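Local coordinates for glucose-6-phosphate 1-dehydrogenase (Kluyveromyces lactis, PDB 7E6I), which catalyses the NADP-dependent oxidation of glucose 6-phosphate to 6-phosphogluconolactone, the rate-limiting step of the oxidative pentose phosphate pathway, at residues 3-8 and 115-120; 132-137 and 170-175; 288-293 and 461-466; 310-315 and 455-460. One frame throughout, in Å; residues are numbered along the deposited sequence.

Overall arrangement
The four contacts fall into two pairs, one in each half of the enzyme. Contacts 1 and 2 belong to the nucleotide-binding Rossmann domain and meet where F120 packs on L136, the strand 117-122 running on to the helix 126-139. Contacts 3 and 4 share the strand 459-462 of the large mixed sheet, their centres about 12 Å apart and about 39 to 49 Å from the centres of the first pair. Contact 3 is buried, and three backbone hydrogen bonds together with tyrosine packing join its strands. The other three are partly buried and rely more on side-chain packing: ring and water in contact 1, helix against loop in contact 2, lysine and prolines in contact 4.

Contact 1 of 4, residues 3-8 and 115-120; sequences TQFDEN and EPHRLF
F5 and H117 make up the tight part of this contact. CB of H117 stands over the middle of the F5 ring, 3.7 Å from its centroid and 8° off the normal, which is CH-pi geometry. The imidazole continues nearly parallel to the phenyl ring, with 4° between the planes. The F5 and H117 centroids are nevertheless 4.7 Å apart, so the rings are slid past one another and hardly overlap. The far rim of F5 reaches the next peptide, CE2 lying 3.7 Å from R118 N. H117 opens the strand 117-122, which runs between 10-14 and 146-152 in the parallel sheet of the Rossmann domain; F5 precedes the first of these and also touches I146 and R148 of the last. Toward solvent the packing thins out. CG2 of the exposed T3 comes no nearer than 4.0 Å to H117 NE2. That nitrogen instead donates to E115 OE1 at 2.7 Å, an angle of 162° at the hydrogen, with the oxygen close to the imidazole plane. On the other flank water mediates: one molecule lies between D6 N, E7 O and H117 ND1, and a second probably connects N8 O with H117 N.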
loop_
_atom_site.group_PDB
_atom_site.type_symbol
_atom_site.label_atom_id
_atom_site.label_comp_id
_atom_site.label_asym_id
_atom_site.label_seq_id
_atom_site.Cartn_x
_atom_site.Cartn_y
_atom_site.Cartn_z
ATOM N N THR A 3 0.283 -2.120 -24.338
ATOM C CA THR A 3 1.481 -2.731 -24.887
ATOM C C THR A 3 2.396 -3.232 -23.779
ATOM O O THR A 3 2.697 -2.501 -22.829
ATOM C CB THR A 3 2.209 -1.720 -25.764
ATOM O OG1 THR A 3 1.272 -1.125 -26.674
ATOM C CG2 THR A 3 3.332 -2.398 -26.536
ATOM N N GLN A 4 2.848 -4.478 -23.897
ATOM C CA GLN A 4 3.754 -5.040 -22.907
ATOM C C GLN A 4 5.205 -4.727 -23.263
ATOM O O GLN A 4 5.582 -4.676 -24.434
ATOM C CB GLN A 4 3.548 -6.543 -22.782
ATOM C CG GLN A 4 2.129 -6.909 -22.317
ATOM C CD GLN A 4 1.968 -8.399 -22.060
ATOM O OE1 GLN A 4 2.884 -9.187 -22.320
ATOM N NE2 GLN A 4 0.802 -8.794 -21.561
ATOM N N PHE A 5 6.004 -4.475 -22.230
ATOM C CA PHE A 5 7.416 -4.135 -22.354
ATOM C C PHE A 5 8.216 -5.411 -22.122
ATOM O O PHE A 5 8.171 -5.979 -21.024
ATOM C CB PHE A 5 7.835 -3.076 -21.326
ATOM C CG PHE A 5 7.354 -1.668 -21.620
ATOM C CD1 PHE A 5 6.430 -1.410 -22.623
ATOM C CD2 PHE A 5 7.827 -0.592 -20.852
ATOM C CE1 PHE A 5 5.982 -0.108 -22.863
ATOM C CE2 PHE A 5 7.392 0.724 -21.080
ATOM C CZ PHE A 5 6.466 0.965 -22.087
ATOM N N ASP A 6 8.951 -5.854 -23.145
ATOM C CA ASP A 6 9.742 -7.077 -23.051
ATOM C C ASP A 6 11.187 -6.815 -23.464
ATOM O O ASP A 6 12.054 -6.637 -22.606
ATOM C CB ASP A 6 9.125 -8.182 -23.913
ATOM C CG ASP A 6 9.533 -9.591 -23.469
ATOM O OD1 ASP A 6 10.329 -9.730 -22.509
ATOM O OD2 ASP A 6 9.049 -10.568 -24.092
ATOM N N GLU A 7 11.452 -6.760 -24.765
ATOM C CA GLU A 7 12.816 -6.665 -25.284
ATOM C C GLU A 7 13.251 -5.213 -25.434
ATOM O O GLU A 7 12.470 -4.353 -25.849
ATOM C CB GLU A 7 12.941 -7.370 -26.638
ATOM C CG GLU A 7 12.046 -8.598 -26.822
ATOM C CD GLU A 7 10.573 -8.253 -27.141
ATOM O OE1 GLU A 7 10.309 -7.160 -27.697
ATOM O OE2 GLU A 7 9.677 -9.079 -26.832
ATOM N N ASN A 8 14.509 -4.948 -25.081
ATOM C CA ASN A 8 15.150 -3.650 -25.315
ATOM C C ASN A 8 14.425 -2.508 -24.607
ATOM O O ASN A 8 14.498 -1.350 -25.029
ATOM C CB ASN A 8 15.279 -3.368 -26.815
ATOM C CG ASN A 8 15.844 -4.549 -27.571
ATOM O OD1 ASN A 8 16.781 -5.201 -27.105
ATOM N ND2 ASN A 8 15.252 -4.859 -28.719
ATOM N N GLU A 115 10.027 1.311 -31.857
ATOM C CA GLU A 115 9.131 1.882 -30.854
ATOM C C GLU A 115 9.843 1.821 -29.512
ATOM O O GLU A 115 9.859 0.765 -28.857
ATOM C CB GLU A 115 7.808 1.126 -30.797
ATOM C CG GLU A 115 6.822 1.663 -29.796
ATOM C CD GLU A 115 5.539 0.854 -29.794
ATOM O OE1 GLU A 115 5.575 -0.332 -29.389
ATOM O OE2 GLU A 115 4.498 1.398 -30.224
ATOM N N PRO A 116 10.457 2.915 -29.081
ATOM C CA PRO A 116 11.073 2.930 -27.749
ATOM C C PRO A 116 10.063 2.564 -26.663
ATOM O O PRO A 116 8.927 3.051 -26.652
ATOM C CB PRO A 116 11.566 4.376 -27.603
ATOM C CG PRO A 116 11.587 4.937 -28.989
ATOM C CD PRO A 116 10.546 4.212 -29.771
ATOM N N HIS A 117 10.477 1.675 -25.761
ATOM C CA HIS A 117 9.704 1.310 -24.575
ATOM C C HIS A 117 10.514 1.730 -23.354
ATOM O O HIS A 117 11.541 1.111 -23.047
ATOM C CB HIS A 117 9.422 -0.188 -24.525
ATOM C CG HIS A 117 8.479 -0.678 -25.577
ATOM N ND1 HIS A 117 8.337 -2.017 -25.876
ATOM C CD2 HIS A 117 7.636 -0.015 -26.406
ATOM C CE1 HIS A 117 7.441 -2.159 -26.838
ATOM N NE2 HIS A 117 7.002 -0.959 -27.179
ATOM N N ARG A 118 10.061 2.764 -22.648
ATOM C CA ARG A 118 10.845 3.369 -21.574
ATOM C C ARG A 118 10.036 3.464 -20.286
ATOM O O ARG A 118 8.932 4.027 -20.272
ATOM C CB ARG A 118 11.343 4.765 -21.983
ATOM C CG ARG A 118 12.097 4.763 -23.302
ATOM C CD ARG A 118 12.515 6.142 -23.722
ATOM N NE ARG A 118 13.237 6.120 -24.990
ATOM C CZ ARG A 118 13.234 7.120 -25.861
ATOM N NH1 ARG A 118 12.546 8.226 -25.604
ATOM N NH2 ARG A 118 13.923 7.020 -26.983
ATOM N N LEU A 119 10.594 2.919 -19.206
ATOM C CA LEU A 119 10.026 3.043 -17.872
ATOM C C LEU A 119 10.931 3.957 -17.052
ATOM O O LEU A 119 12.148 3.752 -17.000
ATOM C CB LEU A 119 9.878 1.669 -17.201
ATOM C CG LEU A 119 9.227 1.597 -15.805
ATOM C CD1 LEU A 119 7.768 2.026 -15.882
ATOM C CD2 LEU A 119 9.336 0.196 -15.169
ATOM N N PHE A 120 10.343 4.980 -16.441
ATOM C CA PHE A 120 11.045 5.875 -15.527
ATOM C C PHE A 120 10.515 5.643 -14.119
ATOM O O PHE A 120 9.362 5.977 -13.824
ATOM C CB PHE A 120 10.852 7.330 -15.945
ATOM C CG PHE A 120 11.401 7.641 -17.298
ATOM C CD1 PHE A 120 12.760 7.857 -17.480
ATOM C CD2 PHE A 120 10.562 7.693 -18.399
ATOM C CE1 PHE A 120 13.272 8.137 -18.736
ATOM C CE2 PHE A 120 11.069 7.972 -19.660
ATOM C CZ PHE A 120 12.424 8.189 -19.830
HETATM O O HOH W 1 9.450 -4.043 -24.951
HETATM O O HOH W 2 13.193 0.646 -25.980
#

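Contact 2 of 4, residues 132-137 and 170-175; sequences VCSKLK and APLFSE
L172 and F173 meet one side of the helix segment 132-137 with two different shapes. L172 inserts one methyl, CD1, which lies 3.8 Å from C133 CB and 3.6 Å from S134 N. CG of L172 is anti to its carbonyl carbon (chi1 -46°), directing the branch at the helix surface. F173 meets L136 CB (from CZ, 4.1 Å) and C133 CB at its edge, and its CE2 is 3.6 Å from C133 O, which lies obliquely. C133 SG lies oblique to the F173 ring, 5.2 Å from its centroid. K137 completes this shell with its aliphatic chain, bent at chi2, passing L172 O with CE at 3.3 Å; its NZ is 6.0 Å from the F173 centroid, at most a weak cation-pi attraction. The setting is a Rossmann beta-alpha-beta unit, in which helix 126-139 links strands 117-122 and 146-152, and the loop 170-175 leads from helix 159-169 to the edge strand 178-181. Farther out, the helix backbone is fixed by its own bonds, K137 N giving to C133 O at 2.9 Å, and S134 OG is bonded to I130 O. L122 and F120 of the neighbouring strand lie against C133 and L136 respectively, L169 also meets C133, and Y141 touches F173 as well as forming a cation-pi pair with K137.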
loop_
_atom_site.group_PDB
_atom_site.type_symbol
_atom_site.label_atom_id
_atom_site.label_comp_id
_atom_site.label_asym_id
_atom_site.label_seq_id
_atom_site.Cartn_x
_atom_site.Cartn_y
_atom_site.Cartn_z
ATOM N N VAL A 132 11.619 16.686 -12.305
ATOM C CA VAL A 132 12.034 15.604 -13.200
ATOM C C VAL A 132 10.978 15.343 -14.264
ATOM O O VAL A 132 11.301 15.098 -15.433
ATOM C CB VAL A 132 12.346 14.328 -12.403
ATOM C CG1 VAL A 132 12.772 13.206 -13.359
ATOM C CG2 VAL A 132 13.414 14.614 -11.361
ATOM N N CYS A 133 9.703 15.382 -13.884
ATOM C CA CYS A 133 8.649 15.147 -14.866
ATOM C C CYS A 133 8.673 16.210 -15.957
ATOM O O CYS A 133 8.605 15.887 -17.148
ATOM C CB CYS A 133 7.287 15.087 -14.175
ATOM S SG CYS A 133 7.001 13.487 -13.344
ATOM N N SER A 134 8.780 17.487 -15.566
ATOM C CA SER A 134 9.005 18.552 -16.539
ATOM C C SER A 134 10.163 18.215 -17.464
ATOM O O SER A 134 10.019 18.225 -18.693
ATOM C CB SER A 134 9.284 19.881 -15.831
ATOM O OG SER A 134 8.180 20.274 -15.046
ATOM N N LYS A 135 11.319 17.894 -16.887
ATOM C CA LYS A 135 12.505 17.660 -17.699
ATOM C C LYS A 135 12.308 16.489 -18.659
ATOM O O LYS A 135 12.638 16.587 -19.846
ATOM C CB LYS A 135 13.705 17.429 -16.793
ATOM C CG LYS A 135 14.104 18.642 -15.981
ATOM C CD LYS A 135 14.695 19.718 -16.858
ATOM C CE LYS A 135 14.494 21.085 -16.231
ATOM N NZ LYS A 135 14.265 22.143 -17.247
ATOM N N LEU A 136 11.773 15.367 -18.165
ATOM C CA LEU A 136 11.482 14.241 -19.049
ATOM C C LEU A 136 10.548 14.649 -20.181
ATOM O O LEU A 136 10.731 14.235 -21.332
ATOM C CB LEU A 136 10.864 13.090 -18.260
ATOM C CG LEU A 136 11.748 12.316 -17.297
ATOM C CD1 LEU A 136 10.864 11.385 -16.462
ATOM C CD2 LEU A 136 12.803 11.546 -18.060
ATOM N N LYS A 137 9.538 15.459 -19.870
ATOM C CA LYS A 137 8.595 15.888 -20.895
ATOM C C LYS A 137 9.220 16.899 -21.855
ATOM O O LYS A 137 8.916 16.877 -23.050
ATOM C CB LYS A 137 7.344 16.457 -20.223
ATOM C CG LYS A 137 6.197 16.761 -21.157
ATOM C CD LYS A 137 5.699 15.531 -21.927
ATOM C CE LYS A 137 4.390 15.852 -22.656
ATOM N NZ LYS A 137 3.787 14.657 -23.314
ATOM N N ALA A 170 -0.569 16.805 -14.353
ATOM C CA ALA A 170 -1.502 16.449 -15.422
ATOM C C ALA A 170 -1.112 16.950 -16.812
ATOM O O ALA A 170 -1.299 16.191 -17.782
ATOM C CB ALA A 170 -2.903 16.960 -15.055
ATOM N N PRO A 171 -0.624 18.187 -17.003
ATOM C CA PRO A 171 -0.193 18.591 -18.352
ATOM C C PRO A 171 1.072 17.903 -18.806
ATOM O O PRO A 171 1.416 17.992 -19.988
ATOM C CB PRO A 171 0.015 20.103 -18.223
ATOM C CG PRO A 171 -0.789 20.496 -17.026
ATOM C CD PRO A 171 -0.622 19.340 -16.085
ATOM N N LEU A 172 1.777 17.214 -17.919
ATOM C CA LEU A 172 3.008 16.548 -18.301
ATOM C C LEU A 172 2.791 15.099 -18.691
ATOM O O LEU A 172 3.304 14.667 -19.724
ATOM C CB LEU A 172 4.036 16.628 -17.162
ATOM C CG LEU A 172 4.186 18.014 -16.534
ATOM C CD1 LEU A 172 5.177 18.028 -15.366
ATOM C CD2 LEU A 172 4.612 18.990 -17.614
ATOM N N PHE A 173 2.052 14.337 -17.883
ATOM C CA PHE A 173 1.849 12.918 -18.132
ATOM C C PHE A 173 0.401 12.556 -17.852
ATOM O O PHE A 173 -0.144 12.927 -16.808
ATOM C CB PHE A 173 2.785 12.075 -17.272
ATOM C CG PHE A 173 4.200 12.147 -17.707
ATOM C CD1 PHE A 173 4.620 11.472 -18.852
ATOM C CD2 PHE A 173 5.116 12.917 -17.000
ATOM C CE1 PHE A 173 5.932 11.535 -19.274
ATOM C CE2 PHE A 173 6.443 12.996 -17.418
ATOM C CZ PHE A 173 6.854 12.305 -18.554
ATOM N N SER A 174 -0.213 11.837 -18.783
ATOM C CA SER A 174 -1.594 11.409 -18.635
ATOM C C SER A 174 -1.708 10.235 -17.659
ATOM O O SER A 174 -0.720 9.593 -17.283
ATOM C CB SER A 174 -2.149 10.997 -19.982
ATOM O OG SER A 174 -1.513 9.795 -20.365
ATOM N N GLU A 175 -2.953 9.948 -17.267
ATOM C CA GLU A 175 -3.218 8.815 -16.394
ATOM C C GLU A 175 -2.701 7.518 -16.993
ATOM O O GLU A 175 -2.267 6.625 -16.257
ATOM C CB GLU A 175 -4.718 8.722 -16.099
ATOM C CG GLU A 175 -5.227 9.843 -15.196
ATOM C CD GLU A 175 -4.473 9.918 -13.869
ATOM O OE1 GLU A 175 -4.412 8.886 -13.155
ATOM O OE2 GLU A 175 -3.938 11.006 -13.539
#

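Contact 3 of 4, residues 288-293 and 461-466; sequences GQYGRS and YPYGCR
Y290 and Y461 both hold CG between the backbone N and the carbonyl carbon (chi1 71° and 64°), whereas Y463 has CG anti to its N. At Y461 this folds the ring across the Y290 backbone: Y290 CA lies 3.8 Å from the Y461 ring centroid, over the face in CH-pi geometry, and Y290 CB is 3.5 Å from Y461 CZ. G288 C sits at the edge of the same ring; a beta carbon on that glycine would fall tightly against Y461 CD1. The Y463 torsion lays its ring beside Y290, pointing the same way, with its edge toward the Y290 face in an offset edge-to-face pair: centroids 5.3 Å apart, planes at 88°. Beneath the rings the strands 285-291 and 459-462 run parallel, Y290 bridging to Y461 and G291 to P462. Y461 N donates to Q289 O at 2.9 Å, G291 N to Y461 O, and Y463 N to G291 O at 2.8 Å, the last donor lying above the carbonyl plane. A type II turn from P462 to C465 then ends the edge strand. Y461 OH is bonded to K339 O and T315 OG1. With an alanine at Y461, the Y290 backbone would probably lose its ring cover, and K339 O and T315 OG1 their phenol partner. The hydroxyls of Y290 and Y463 bond to T225 N and E226, so apolar ring faces cover the strand pairing while the hydroxyls tie it to surrounding loops, one of them at K339 of the glucose 6-phosphate pocket.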
loop_
_atom_site.group_PDB
_atom_site.type_symbol
_atom_site.label_atom_id
_atom_site.label_comp_id
_atom_site.label_asym_id
_atom_site.label_seq_id
_atom_site.Cartn_x
_atom_site.Cartn_y
_atom_site.Cartn_z
ATOM N N GLY A 288 -4.798 8.266 20.129
ATOM C CA GLY A 288 -3.856 7.899 21.174
ATOM C C GLY A 288 -2.428 8.223 20.781
ATOM O O GLY A 288 -2.088 8.310 19.600
ATOM N N GLN A 289 -1.595 8.428 21.800
ATOM C CA GLN A 289 -0.164 8.702 21.663
ATOM C C GLN A 289 0.570 7.806 22.647
ATOM O O GLN A 289 0.112 7.622 23.779
ATOM C CB GLN A 289 0.169 10.191 21.935
ATOM C CG GLN A 289 1.620 10.576 21.688
ATOM C CD GLN A 289 1.941 11.995 22.145
ATOM O OE1 GLN A 289 2.455 12.213 23.253
ATOM N NE2 GLN A 289 1.631 12.970 21.295
ATOM N N TYR A 290 1.684 7.216 22.236
ATOM C CA TYR A 290 2.265 6.181 23.083
ATOM C C TYR A 290 3.160 6.786 24.162
ATOM O O TYR A 290 4.000 7.655 23.889
ATOM C CB TYR A 290 3.006 5.112 22.273
ATOM C CG TYR A 290 4.317 5.460 21.612
ATOM C CD1 TYR A 290 5.529 5.303 22.288
ATOM C CD2 TYR A 290 4.354 5.856 20.271
ATOM C CE1 TYR A 290 6.748 5.593 21.653
ATOM C CE2 TYR A 290 5.558 6.140 19.630
ATOM C CZ TYR A 290 6.749 6.012 20.324
ATOM O OH TYR A 290 7.926 6.287 19.669
ATOM N N GLY A 291 2.933 6.345 25.400
ATOM C CA GLY A 291 3.767 6.706 26.524
ATOM C C GLY A 291 4.737 5.592 26.871
ATOM O O GLY A 291 4.858 4.588 26.163
ATOM N N ARG A 292 5.431 5.776 27.990
ATOM C CA ARG A 292 6.421 4.798 28.412
ATOM C C ARG A 292 5.763 3.450 28.701
ATOM O O ARG A 292 4.617 3.379 29.149
ATOM C CB ARG A 292 7.157 5.298 29.648
ATOM C CG ARG A 292 8.359 6.169 29.328
ATOM C CD ARG A 292 8.950 6.779 30.595
ATOM N NE ARG A 292 9.464 8.122 30.360
ATOM C CZ ARG A 292 9.597 9.040 31.307
ATOM N NH1 ARG A 292 9.247 8.758 32.555
ATOM N NH2 ARG A 292 10.080 10.233 31.005
ATOM N N SER A 293 6.508 2.374 28.449
ATOM C CA SER A 293 6.020 1.040 28.773
ATOM C C SER A 293 5.836 0.867 30.280
ATOM O O SER A 293 6.509 1.511 31.092
ATOM C CB SER A 293 6.975 -0.028 28.230
ATOM O OG SER A 293 8.245 0.021 28.865
ATOM N N TYR A 461 -0.984 5.930 25.929
ATOM C CA TYR A 461 -1.071 4.482 26.120
ATOM C C TYR A 461 0.348 3.949 26.217
ATOM O O TYR A 461 1.248 4.459 25.540
ATOM C CB TYR A 461 -1.841 3.757 24.988
ATOM C CG TYR A 461 -1.215 3.828 23.608
ATOM C CD1 TYR A 461 -1.478 4.900 22.766
ATOM C CD2 TYR A 461 -0.385 2.822 23.144
ATOM C CE1 TYR A 461 -0.919 4.983 21.508
ATOM C CE2 TYR A 461 0.181 2.896 21.888
ATOM C CZ TYR A 461 -0.091 3.982 21.070
ATOM O OH TYR A 461 0.462 4.066 19.802
ATOM N N PRO A 462 0.586 2.956 27.060
ATOM C CA PRO A 462 1.965 2.494 27.263
ATOM C C PRO A 462 2.479 1.749 26.045
ATOM O O PRO A 462 1.767 0.940 25.440
ATOM C CB PRO A 462 1.861 1.568 28.482
ATOM C CG PRO A 462 0.434 1.130 28.490
ATOM C CD PRO A 462 -0.378 2.258 27.923
ATOM N N TYR A 463 3.728 2.039 25.691
ATOM C CA TYR A 463 4.418 1.294 24.654
ATOM C C TYR A 463 4.247 -0.196 24.904
ATOM O O TYR A 463 4.516 -0.683 26.007
ATOM C CB TYR A 463 5.894 1.685 24.671
ATOM C CG TYR A 463 6.769 1.333 23.474
ATOM C CD1 TYR A 463 6.942 0.019 23.052
ATOM C CD2 TYR A 463 7.503 2.328 22.826
ATOM C CE1 TYR A 463 7.790 -0.285 21.977
ATOM C CE2 TYR A 463 8.345 2.037 21.754
ATOM C CZ TYR A 463 8.490 0.737 21.336
ATOM O OH TYR A 463 9.330 0.471 20.274
ATOM N N GLY A 464 3.735 -0.908 23.897
ATOM C CA GLY A 464 3.684 -2.350 23.913
ATOM C C GLY A 464 2.351 -2.931 24.313
ATOM O O GLY A 464 2.196 -4.157 24.272
ATOM N N CYS A 465 1.384 -2.092 24.677
ATOM C CA CYS A 465 0.086 -2.568 25.130
ATOM C C CYS A 465 -0.781 -3.056 23.961
ATOM O O CYS A 465 -0.531 -2.768 22.785
ATOM C CB CYS A 465 -0.639 -1.472 25.912
ATOM S SG CYS A 465 -1.687 -0.407 24.922
ATOM N N ARG A 466 -1.817 -3.819 24.312
ATOM C CA ARG A 466 -2.672 -4.427 23.302
ATOM C C ARG A 466 -3.453 -3.365 22.550
ATOM O O ARG A 466 -3.506 -3.374 21.315
ATOM C CB ARG A 466 -3.629 -5.421 23.959
ATOM C CG ARG A 466 -3.953 -6.645 23.119
ATOM C CD ARG A 466 -3.459 -7.909 23.806
ATOM N NE ARG A 466 -3.507 -9.082 22.933
ATOM C CZ ARG A 466 -3.060 -10.289 23.282
ATOM N NH1 ARG A 466 -2.521 -10.477 24.487
ATOM N NH2 ARG A 466 -3.139 -11.305 22.427
#

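Contact 4 of 4, residues 310-315 and 455-460; sequences DSKCVT and GPQPKI
Q457 and P458, both in touch with K312, are tied together within their own segment: Q457 NE2 donates to P458 O at 2.9 Å, in the carbonyl plane and on a lone pair. With NE2 so engaged, Q457 OE1 faces K312, 4.2 Å from K312 CG. The lysine is bent at chi3 (-64°) and chi4, which curls its end back over G455. K312 NZ makes a weak hydrogen bond to G455 O at 3.3 Å, and its CD lies 3.7 Å from P456 O. G455 has no beta carbon, and one would sit tightly against CE of the lysine. Replacing K312 with an alanine would probably leave G455 O without this donor and open a gap beside P456 and Q457. On the backbone side of the lysine, the P458 ring packs against the peptide, CG being 3.5 Å from K312 O. The partner loop has its own restraint, an ST turn in which C313 N donates to S311 OG at 3.2 Å; that hydroxyl is also bonded to D233. Q289 of strand 285-291 sends NE2 to both S311 O and C313 O, tying the loop to the sheet. The contact lies where the approach to strand 316-321 meets the lead-in to the edge strand 459-462, with P456 resting on Y449 and L450 of helix 433-451 and P458 on I287 and Q289 of strand 285-291.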
loop_
_atom_site.group_PDB
_atom_site.type_symbol
_atom_site.label_atom_id
_atom_site.label_comp_id
_atom_site.label_asym_id
_atom_site.label_seq_id
_atom_site.Cartn_x
_atom_site.Cartn_y
_atom_site.Cartn_z
ATOM N N ASP A 310 5.129 19.417 23.943
ATOM C CA ASP A 310 3.695 19.665 23.865
ATOM C C ASP A 310 3.037 18.979 22.661
ATOM O O ASP A 310 1.910 19.337 22.288
ATOM C CB ASP A 310 3.434 21.168 23.807
ATOM C CG ASP A 310 4.086 21.817 22.603
ATOM O OD1 ASP A 310 5.056 21.230 22.066
ATOM O OD2 ASP A 310 3.630 22.904 22.187
ATOM N N SER A 311 3.717 18.014 22.046
ATOM C CA SER A 311 3.245 17.428 20.800
ATOM C C SER A 311 1.924 16.688 20.986
ATOM O O SER A 311 1.795 15.832 21.864
ATOM C CB SER A 311 4.298 16.473 20.249
ATOM O OG SER A 311 3.771 15.734 19.169
ATOM N N LYS A 312 0.944 17.003 20.139
ATOM C CA LYS A 312 -0.319 16.279 20.096
ATOM C C LYS A 312 -0.339 15.204 19.007
ATOM O O LYS A 312 -1.422 14.815 18.548
ATOM C CB LYS A 312 -1.475 17.256 19.884
ATOM C CG LYS A 312 -1.597 18.339 20.945
ATOM C CD LYS A 312 -3.038 18.870 21.019
ATOM C CE LYS A 312 -3.448 19.548 19.709
ATOM N NZ LYS A 312 -3.821 20.992 19.878
ATOM N N CYS A 313 0.828 14.717 18.579
ATOM C CA CYS A 313 0.877 13.796 17.450
ATOM C C CYS A 313 0.170 12.482 17.780
ATOM O O CYS A 313 0.390 11.886 18.841
ATOM C CB CYS A 313 2.315 13.522 17.042
ATOM S SG CYS A 313 2.432 12.510 15.552
ATOM N N VAL A 314 -0.665 12.025 16.854
ATOM C CA VAL A 314 -1.417 10.785 17.015
ATOM C C VAL A 314 -0.578 9.624 16.490
ATOM O O VAL A 314 -0.244 9.582 15.301
ATOM C CB VAL A 314 -2.761 10.867 16.275
ATOM C CG1 VAL A 314 -3.493 9.585 16.398
ATOM C CG2 VAL A 314 -3.613 11.992 16.833
ATOM N N THR A 315 -0.260 8.664 17.359
ATOM C CA THR A 315 0.413 7.440 16.929
ATOM C C THR A 315 -0.522 6.232 16.909
ATOM O O THR A 315 -0.124 5.153 16.446
ATOM C CB THR A 315 1.642 7.157 17.817
ATOM O OG1 THR A 315 1.222 6.850 19.150
ATOM C CG2 THR A 315 2.553 8.375 17.870
ATOM N N GLY A 455 -7.670 21.038 18.396
ATOM C CA GLY A 455 -7.382 19.637 18.225
ATOM C C GLY A 455 -7.325 18.912 19.552
ATOM O O GLY A 455 -6.653 19.345 20.488
ATOM N N PRO A 456 -8.029 17.785 19.656
ATOM C CA PRO A 456 -8.040 17.034 20.915
ATOM C C PRO A 456 -6.650 16.551 21.287
ATOM O O PRO A 456 -5.769 16.383 20.442
ATOM C CB PRO A 456 -8.971 15.854 20.621
ATOM C CG PRO A 456 -9.771 16.277 19.426
ATOM C CD PRO A 456 -8.853 17.138 18.621
ATOM N N GLN A 457 -6.451 16.336 22.581
ATOM C CA GLN A 457 -5.198 15.782 23.058
ATOM C C GLN A 457 -5.279 14.267 22.995
ATOM O O GLN A 457 -6.225 13.693 23.546
ATOM C CB GLN A 457 -4.921 16.234 24.491
ATOM C CG GLN A 457 -4.021 15.292 25.295
ATOM C CD GLN A 457 -2.545 15.457 24.958
ATOM O OE1 GLN A 457 -2.084 16.568 24.667
ATOM N NE2 GLN A 457 -1.798 14.342 24.976
ATOM N N PRO A 458 -4.363 13.587 22.308
ATOM C CA PRO A 458 -4.408 12.122 22.298
ATOM C C PRO A 458 -4.275 11.563 23.702
ATOM O O PRO A 458 -3.491 12.051 24.515
ATOM C CB PRO A 458 -3.216 11.722 21.416
ATOM C CG PRO A 458 -2.384 12.955 21.295
ATOM C CD PRO A 458 -3.341 14.108 21.393
ATOM N N LYS A 459 -5.080 10.552 23.991
ATOM C CA LYS A 459 -4.899 9.813 25.223
ATOM C C LYS A 459 -3.595 9.023 25.155
ATOM O O LYS A 459 -3.187 8.561 24.091
ATOM C CB LYS A 459 -6.102 8.907 25.459
ATOM C CG LYS A 459 -5.799 7.433 25.402
ATOM C CD LYS A 459 -7.061 6.591 25.650
ATOM C CE LYS A 459 -8.318 7.198 25.013
ATOM N NZ LYS A 459 -9.482 6.269 25.155
ATOM N N ILE A 460 -2.915 8.904 26.294
ATOM C CA ILE A 460 -1.615 8.243 26.357
ATOM C C ILE A 460 -1.821 6.751 26.568
ATOM O O ILE A 460 -2.739 6.336 27.284
ATOM C CB ILE A 460 -0.743 8.854 27.471
ATOM C CG1 ILE A 460 -0.596 10.357 27.245
ATOM C CG2 ILE A 460 0.637 8.218 27.502
ATOM C CD1 ILE A 460 0.276 10.680 26.043
#